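Local structure of ectonucleotide pyrophosphatase/phosphodiesterase family member 5 (Mus musculus, 5VEO) at residues Y143-I156 against L168-G180. The protein probably hydrolyses phosphodiester or pyrophosphate bonds of nucleotides as a zinc-dependent ectoenzyme. The protein carries 1 engineered substitution. Sequence-based numbering, arbitrary orientation.
With ZN (zinc ion), chain F; ZN (zinc ion), chain D; AMP (adenosine monophosphate), chain Q; NAG (2-acetamido-2-deoxy-beta-D-glucopyranose), chain I.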
loop_
_atom_site.group_PDB
_atom_site.type_symbol
_atom_site.label_atom_id
_atom_site.label_comp_id
_atom_site.label_asym_id
_atom_site.label_seq_id
_atom_site.Cartn_x
_atom_site.Cartn_y
_atom_site.Cartn_z
ATOM N N TYR A 143 -7.412 5.253 -14.054
ATOM C CA TYR A 143 -7.836 5.450 -12.673
ATOM C C TYR A 143 -8.959 6.479 -12.597
ATOM O O TYR A 143 -8.860 7.592 -13.137
ATOM C CB TYR A 143 -6.691 5.896 -11.761
ATOM C CG TYR A 143 -7.195 5.992 -10.336
ATOM C CD1 TYR A 143 -7.526 7.208 -9.768
ATOM C CD2 TYR A 143 -7.439 4.839 -9.599
ATOM C CE1 TYR A 143 -8.021 7.291 -8.476
ATOM C CE2 TYR A 143 -7.941 4.906 -8.303
ATOM C CZ TYR A 143 -8.263 6.144 -7.758
ATOM O OH TYR A 143 -8.756 6.211 -6.468
ATOM N N ASN A 144 -10.017 6.110 -11.883
ATOM C CA ASN A 144 -11.150 7.005 -11.688
ATOM C C ASN A 144 -11.851 6.567 -10.411
ATOM O O ASN A 144 -12.525 5.534 -10.390
ATOM C CB ASN A 144 -12.084 6.975 -12.893
ATOM C CG ASN A 144 -13.172 8.014 -12.797
ATOM O OD1 ASN A 144 -13.655 8.312 -11.706
ATOM N ND2 ASN A 144 -13.568 8.580 -13.936
ATOM N N GLU A 145 -11.686 7.359 -9.356
ATOM C CA GLU A 145 -12.232 7.018 -8.048
ATOM C C GLU A 145 -13.754 6.947 -8.046
ATOM O O GLU A 145 -14.336 6.312 -7.152
ATOM C CB GLU A 145 -11.727 8.049 -7.034
ATOM C CG GLU A 145 -12.092 7.745 -5.621
ATOM C CD GLU A 145 -11.281 8.565 -4.647
ATOM O OE1 GLU A 145 -10.772 9.627 -5.063
ATOM O OE2 GLU A 145 -11.121 8.140 -3.480
ATOM N N SER A 146 -14.414 7.595 -9.020
ATOM C CA SER A 146 -15.873 7.617 -9.091
ATOM C C SER A 146 -16.478 6.324 -9.606
ATOM O O SER A 146 -17.700 6.160 -9.523
ATOM C CB SER A 146 -16.336 8.759 -9.992
ATOM O OG SER A 146 -15.890 9.995 -9.466
ATOM N N VAL A 147 -15.679 5.426 -10.171
ATOM C CA VAL A 147 -16.223 4.177 -10.682
ATOM C C VAL A 147 -16.603 3.302 -9.499
ATOM O O VAL A 147 -15.804 3.096 -8.574
ATOM C CB VAL A 147 -15.213 3.480 -11.604
ATOM C CG1 VAL A 147 -15.723 2.125 -12.025
ATOM C CG2 VAL A 147 -14.939 4.332 -12.834
ATOM N N SER A 148 -17.833 2.806 -9.515
ATOM C CA SER A 148 -18.370 2.051 -8.400
ATOM C C SER A 148 -17.592 0.752 -8.201
ATOM O O SER A 148 -16.970 0.204 -9.124
ATOM C CB SER A 148 -19.841 1.729 -8.645
ATOM O OG SER A 148 -19.948 0.762 -9.670
ATOM N N PHE A 149 -17.640 0.256 -6.966
ATOM C CA PHE A 149 -17.050 -1.040 -6.677
ATOM C C PHE A 149 -17.656 -2.121 -7.559
ATOM O O PHE A 149 -16.941 -2.983 -8.084
ATOM C CB PHE A 149 -17.268 -1.388 -5.213
ATOM C CG PHE A 149 -16.635 -2.661 -4.819
ATOM C CD1 PHE A 149 -17.395 -3.812 -4.680
ATOM C CD2 PHE A 149 -15.274 -2.726 -4.604
ATOM C CE1 PHE A 149 -16.802 -5.000 -4.302
ATOM C CE2 PHE A 149 -14.676 -3.914 -4.232
ATOM C CZ PHE A 149 -15.439 -5.051 -4.092
ATOM N N GLU A 150 -18.976 -2.070 -7.751
ATOM C CA GLU A 150 -19.667 -3.081 -8.540
ATOM C C GLU A 150 -19.200 -3.059 -9.992
ATOM O O GLU A 150 -19.056 -4.115 -10.626
ATOM C CB GLU A 150 -21.176 -2.859 -8.430
ATOM C CG GLU A 150 -21.738 -3.055 -6.995
ATOM C CD GLU A 150 -21.342 -1.965 -5.992
ATOM O OE1 GLU A 150 -21.063 -0.812 -6.416
ATOM O OE2 GLU A 150 -21.300 -2.284 -4.761
ATOM N N ASP A 151 -18.919 -1.872 -10.526
ATOM C CA ASP A 151 -18.410 -1.799 -11.895
ATOM C C ASP A 151 -16.984 -2.332 -11.983
ATOM O O ASP A 151 -16.604 -2.953 -12.986
ATOM C CB ASP A 151 -18.484 -0.361 -12.401
ATOM C CG ASP A 151 -19.885 0.020 -12.865
ATOM O OD1 ASP A 151 -20.710 -0.890 -13.047
ATOM O OD2 ASP A 151 -20.159 1.225 -13.059
ATOM N N ARG A 152 -16.168 -2.077 -10.951
ATOM C CA ARG A 152 -14.820 -2.632 -10.930
ATOM C C ARG A 152 -14.864 -4.149 -10.891
ATOM O O ARG A 152 -14.124 -4.818 -11.623
ATOM C CB ARG A 152 -14.038 -2.087 -9.726
ATOM C CG ARG A 152 -13.853 -0.596 -9.783
ATOM C CD ARG A 152 -13.127 -0.038 -8.548
ATOM N NE ARG A 152 -13.463 1.370 -8.344
ATOM C CZ ARG A 152 -12.729 2.243 -7.643
ATOM N NH1 ARG A 152 -11.572 1.890 -7.101
ATOM N NH2 ARG A 152 -13.137 3.498 -7.516
ATOM N N VAL A 153 -15.737 -4.708 -10.044
ATOM C CA VAL A 153 -15.911 -6.156 -9.975
ATOM C C VAL A 153 -16.362 -6.700 -11.325
ATOM O O VAL A 153 -15.876 -7.740 -11.791
ATOM C CB VAL A 153 -16.908 -6.508 -8.865
ATOM C CG1 VAL A 153 -17.329 -7.963 -8.939
ATOM C CG2 VAL A 153 -16.265 -6.210 -7.515
ATOM N N ALA A 154 -17.310 -6.012 -11.960
ATOM C CA ALA A 154 -17.832 -6.490 -13.237
ATOM C C ALA A 154 -16.720 -6.643 -14.261
ATOM O O ALA A 154 -16.668 -7.643 -14.992
ATOM C CB ALA A 154 -18.915 -5.542 -13.748
ATOM N N LYS A 155 -15.814 -5.667 -14.330
ATOM C CA LYS A 155 -14.707 -5.763 -15.276
ATOM C C LYS A 155 -13.792 -6.932 -14.939
ATOM O O LYS A 155 -13.367 -7.683 -15.826
ATOM C CB LYS A 155 -13.928 -4.453 -15.295
ATOM C CG LYS A 155 -14.700 -3.319 -15.925
ATOM C CD LYS A 155 -14.821 -3.591 -17.443
ATOM C CE LYS A 155 -15.910 -2.829 -18.155
ATOM N NZ LYS A 155 -16.084 -3.484 -19.500
ATOM N N ILE A 156 -13.449 -7.089 -13.655
ATOM C CA ILE A 156 -12.611 -8.208 -13.247
ATOM C C ILE A 156 -13.229 -9.537 -13.685
ATOM O O ILE A 156 -12.533 -10.418 -14.202
ATOM C CB ILE A 156 -12.387 -8.161 -11.720
ATOM C CG1 ILE A 156 -11.473 -6.982 -11.370
ATOM C CG2 ILE A 156 -11.857 -9.499 -11.202
ATOM C CD1 ILE A 156 -10.008 -7.165 -11.725
ATOM N N LEU A 168 -4.532 -13.419 -13.799
ATOM C CA LEU A 168 -4.067 -12.592 -12.683
ATOM C C LEU A 168 -4.829 -11.281 -12.727
ATOM O O LEU A 168 -4.749 -10.537 -13.719
ATOM C CB LEU A 168 -2.566 -12.341 -12.779
ATOM C CG LEU A 168 -1.991 -11.302 -11.830
ATOM C CD1 LEU A 168 -2.199 -11.786 -10.400
ATOM C CD2 LEU A 168 -0.537 -11.088 -12.136
ATOM N N GLY A 169 -5.596 -11.016 -11.680
ATOM C CA GLY A 169 -6.367 -9.793 -11.573
ATOM C C GLY A 169 -6.030 -9.012 -10.312
ATOM O O GLY A 169 -5.647 -9.586 -9.287
ATOM N N PHE A 170 -6.172 -7.687 -10.412
ATOM C CA PHE A 170 -5.950 -6.754 -9.309
ATOM C C PHE A 170 -7.162 -5.850 -9.195
ATOM O O PHE A 170 -7.568 -5.233 -10.183
ATOM C CB PHE A 170 -4.700 -5.896 -9.528
ATOM C CG PHE A 170 -3.442 -6.679 -9.502
ATOM C CD1 PHE A 170 -2.817 -6.951 -8.289
ATOM C CD2 PHE A 170 -2.891 -7.185 -10.671
ATOM C CE1 PHE A 170 -1.658 -7.697 -8.238
ATOM C CE2 PHE A 170 -1.721 -7.931 -10.627
ATOM C CZ PHE A 170 -1.111 -8.198 -9.407
ATOM N N LEU A 171 -7.728 -5.760 -7.996
ATOM C CA LEU A 171 -8.923 -4.971 -7.723
ATOM C C LEU A 171 -8.639 -4.078 -6.529
ATOM O O LEU A 171 -8.138 -4.556 -5.513
ATOM C CB LEU A 171 -10.119 -5.886 -7.444
ATOM C CG LEU A 171 -11.422 -5.287 -6.950
ATOM C CD1 LEU A 171 -11.999 -4.339 -7.988
ATOM C CD2 LEU A 171 -12.442 -6.374 -6.575
ATOM N N TYR A 172 -8.944 -2.793 -6.662
ATOM C CA TYR A 172 -8.628 -1.794 -5.653
ATOM C C TYR A 172 -9.885 -1.009 -5.301
ATOM O O TYR A 172 -10.689 -0.656 -6.184
ATOM C CB TYR A 172 -7.527 -0.871 -6.177
ATOM C CG TYR A 172 -7.208 0.318 -5.314
ATOM C CD1 TYR A 172 -6.442 0.186 -4.164
ATOM C CD2 TYR A 172 -7.688 1.565 -5.638
ATOM C CE1 TYR A 172 -6.145 1.281 -3.373
ATOM C CE2 TYR A 172 -7.407 2.660 -4.859
ATOM C CZ TYR A 172 -6.646 2.514 -3.719
ATOM O OH TYR A 172 -6.386 3.618 -2.961
ATOM N N TRP A 173 -10.026 -0.706 -4.009
ATOM C CA TRP A 173 -11.104 0.137 -3.495
ATOM C C TRP A 173 -10.532 1.079 -2.441
ATOM O O TRP A 173 -9.645 0.685 -1.676
ATOM C CB TRP A 173 -12.226 -0.728 -2.911
ATOM C CG TRP A 173 -13.470 -0.002 -2.496
ATOM C CD1 TRP A 173 -14.019 0.041 -1.241
ATOM C CD2 TRP A 173 -14.333 0.772 -3.334
ATOM N NE1 TRP A 173 -15.173 0.781 -1.258
ATOM C CE2 TRP A 173 -15.386 1.247 -2.528
ATOM C CE3 TRP A 173 -14.315 1.108 -4.691
ATOM C CZ2 TRP A 173 -16.404 2.049 -3.029
ATOM C CZ3 TRP A 173 -15.334 1.890 -5.196
ATOM C CH2 TRP A 173 -16.364 2.360 -4.365
ATOM N N GLU A 174 -11.048 2.325 -2.396
ATOM C CA GLU A 174 -10.451 3.401 -1.601
ATOM C C GLU A 174 -10.895 3.417 -0.140
ATOM O O GLU A 174 -10.334 4.195 0.659
ATOM C CB GLU A 174 -10.774 4.752 -2.234
ATOM C CG GLU A 174 -10.164 4.956 -3.617
ATOM C CD GLU A 174 -10.917 4.288 -4.767
ATOM O OE1 GLU A 174 -10.359 4.286 -5.896
ATOM O OE2 GLU A 174 -12.070 3.822 -4.561
ATOM N N GLU A 175 -11.890 2.610 0.215
ATOM C CA GLU A 175 -12.309 2.458 1.608
ATOM C C GLU A 175 -11.748 1.165 2.192
ATOM O O GLU A 175 -11.617 0.153 1.471
ATOM C CB GLU A 175 -13.832 2.467 1.719
ATOM C CG GLU A 175 -14.474 3.806 1.430
ATOM C CD GLU A 175 -14.317 4.843 2.550
ATOM O OE1 GLU A 175 -13.383 4.750 3.375
ATOM O OE2 GLU A 175 -15.146 5.779 2.575
ATOM N N PRO A 176 -11.475 1.167 3.516
ATOM C CA PRO A 176 -11.854 2.165 4.520
ATOM C C PRO A 176 -10.836 3.301 4.791
ATOM O O PRO A 176 -10.999 4.055 5.745
ATOM C CB PRO A 176 -12.038 1.303 5.769
ATOM C CG PRO A 176 -11.008 0.253 5.619
ATOM C CD PRO A 176 -10.993 -0.072 4.150
ATOM N N ASP A 177 -9.837 3.446 3.916
ATOM C CA ASP A 177 -8.850 4.521 4.062
ATOM C C ASP A 177 -9.502 5.902 4.096
ATOM O O ASP A 177 -9.197 6.730 4.968
ATOM C CB ASP A 177 -7.834 4.440 2.925
ATOM C CG ASP A 177 -6.760 5.498 3.025
ATOM O OD1 ASP A 177 -5.824 5.324 3.835
ATOM O OD2 ASP A 177 -6.823 6.503 2.269
ATOM N N ASP A 178 -10.375 6.186 3.127
ATOM C CA ASP A 178 -10.932 7.533 2.990
ATOM C C ASP A 178 -11.660 7.959 4.259
ATOM O O ASP A 178 -11.416 9.040 4.805
ATOM C CB ASP A 178 -11.895 7.582 1.803
ATOM C CG ASP A 178 -11.208 7.876 0.492
ATOM O OD1 ASP A 178 -10.009 8.215 0.501
ATOM O OD2 ASP A 178 -11.883 7.779 -0.550
ATOM N N THR A 179 -12.594 7.132 4.719
ATOM C CA THR A 179 -13.334 7.469 5.929
ATOM C C THR A 179 -12.436 7.420 7.164
ATOM O O THR A 179 -12.599 8.228 8.087
ATOM C CB THR A 179 -14.538 6.534 6.057
ATOM O OG1 THR A 179 -15.459 6.807 4.990
ATOM C CG2 THR A 179 -15.244 6.729 7.387
ATOM N N GLY A 180 -11.502 6.468 7.216
ATOM C CA GLY A 180 -10.555 6.430 8.325
ATOM C C GLY A 180 -9.815 7.744 8.512
ATOM O O GLY A 180 -9.624 8.211 9.639
HETATM ZN ZN ZN F . -9.726 8.714 -2.034
HETATM ZN ZN ZN D . -4.624 7.013 3.373
HETATM P P AMP Q . -3.006 6.572 0.853
HETATM O O1P AMP Q . -1.511 6.643 0.934
HETATM O O2P AMP Q . -3.674 7.603 1.771
HETATM O O3P AMP Q . -3.556 5.173 1.121
HETATM O "O5'" AMP Q . -3.452 6.935 -0.641
HETATM C "C5'" AMP Q . -4.710 6.445 -1.128
HETATM C "C4'" AMP Q . -5.409 7.397 -2.058
HETATM O "O4'" AMP Q . -4.756 7.355 -3.320
HETATM C "C3'" AMP Q . -6.861 7.006 -2.342
HETATM O "O3'" AMP Q . -7.748 7.886 -1.685
HETATM C "C2'" AMP Q . -7.016 7.138 -3.861
HETATM O "O2'" AMP Q . -8.099 7.923 -4.282
HETATM C "C1'" AMP Q . -5.693 7.733 -4.296
HETATM N N9 AMP Q . -5.242 7.240 -5.579
HETATM C C8 AMP Q . -4.901 5.981 -5.903
HETATM N N7 AMP Q . -4.509 5.933 -7.200
HETATM C C5 AMP Q . -4.608 7.202 -7.677
HETATM C C6 AMP Q . -4.348 7.884 -8.961
HETATM N N6 AMP Q . -3.898 7.180 -10.015
HETATM N N1 AMP Q . -4.571 9.208 -9.044
HETATM C C2 AMP Q . -5.016 9.939 -8.007
HETATM N N3 AMP Q . -5.269 9.402 -6.802
HETATM C C4 AMP Q . -5.093 8.055 -6.610
HETATM C C1 NAG I . -14.590 9.589 -13.921
HETATM C C2 NAG I . -14.336 10.650 -14.985
HETATM C C3 NAG I . -15.321 11.779 -14.809
HETATM C C4 NAG I . -16.742 11.252 -14.919
HETATM C C5 NAG I . -17.015 10.036 -14.024
HETATM C C6 NAG I . -18.289 9.344 -14.470
HETATM C C7 NAG I . -12.211 11.349 -16.007
HETATM C C8 NAG I . -10.831 11.885 -15.752
HETATM N N2 NAG I . -12.974 11.155 -14.925
HETATM O O3 NAG I . -15.109 12.746 -15.832
HETATM O O4 NAG I . -17.650 12.283 -14.551
HETATM O O5 NAG I . -15.947 9.061 -14.069
HETATM O O6 NAG I . -18.335 7.957 -14.166
HETATM O O7 NAG I . -12.613 11.105 -17.141
HETATM O O HOH W 1 -8.849 10.898 -2.202
HETATM O O HOH W 2 -10.578 10.799 -3.066
HETATM O O HOH W 3 -11.963 9.506 -1.933
#
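Both faces of the Trp173 indole are covered: Phe149 CB sits over one, 3.8 Å from the centroid of the six-membered ring in a CH-pi contact, and Glu174 OE2 lies over the other. Phe149 also turns the edge of its own ring to the five-membered ring, a T-shaped pair with planes at 72°, while Val147 O and Arg152 meet the indole at its rim. The Arg152 guanidinium takes Trp173 CE3 over its centre and spends its own edge on oxygens. NE and NH2 grip Val147 O side-on, and NH1 donates to Tyr172 O from above the carbonyl plane and, at 2.9 Å and 161°, to Glu174 OE1 in a salt bridge. From the opposite face of that carboxylate Tyr143 OH reaches the same OE1 at 2.6 Å. With CG anti to the backbone N (chi1 -176°), Tyr143 lays one ring face against the adenine of AMP, and its hydroxyl accepts from AMP O2' at 2.9 Å. An alanine at Arg152 would leave the Glu174 carboxylate without its countercharge and is likely to let it turn, disturbing the hold on Tyr143. Beyond the polar cluster, Leu171 CD1 packs on Arg152 CB at 3.5 Å, and CD2 meets Phe149 and Val153, joining helix 149-156 to strand 168-173, which runs antiparallel to it. On the ribose side, Glu145 OE2 (2.1 Å), from the turn before the helix, and Asp178 OD1 (2.6 Å) bind a zinc with AMP O3'. Asp177, just past the central strand, joins His181 and His325 on the phosphate-bound zinc, as is characteristic of the alkaline phosphatase-like alpha/beta fold.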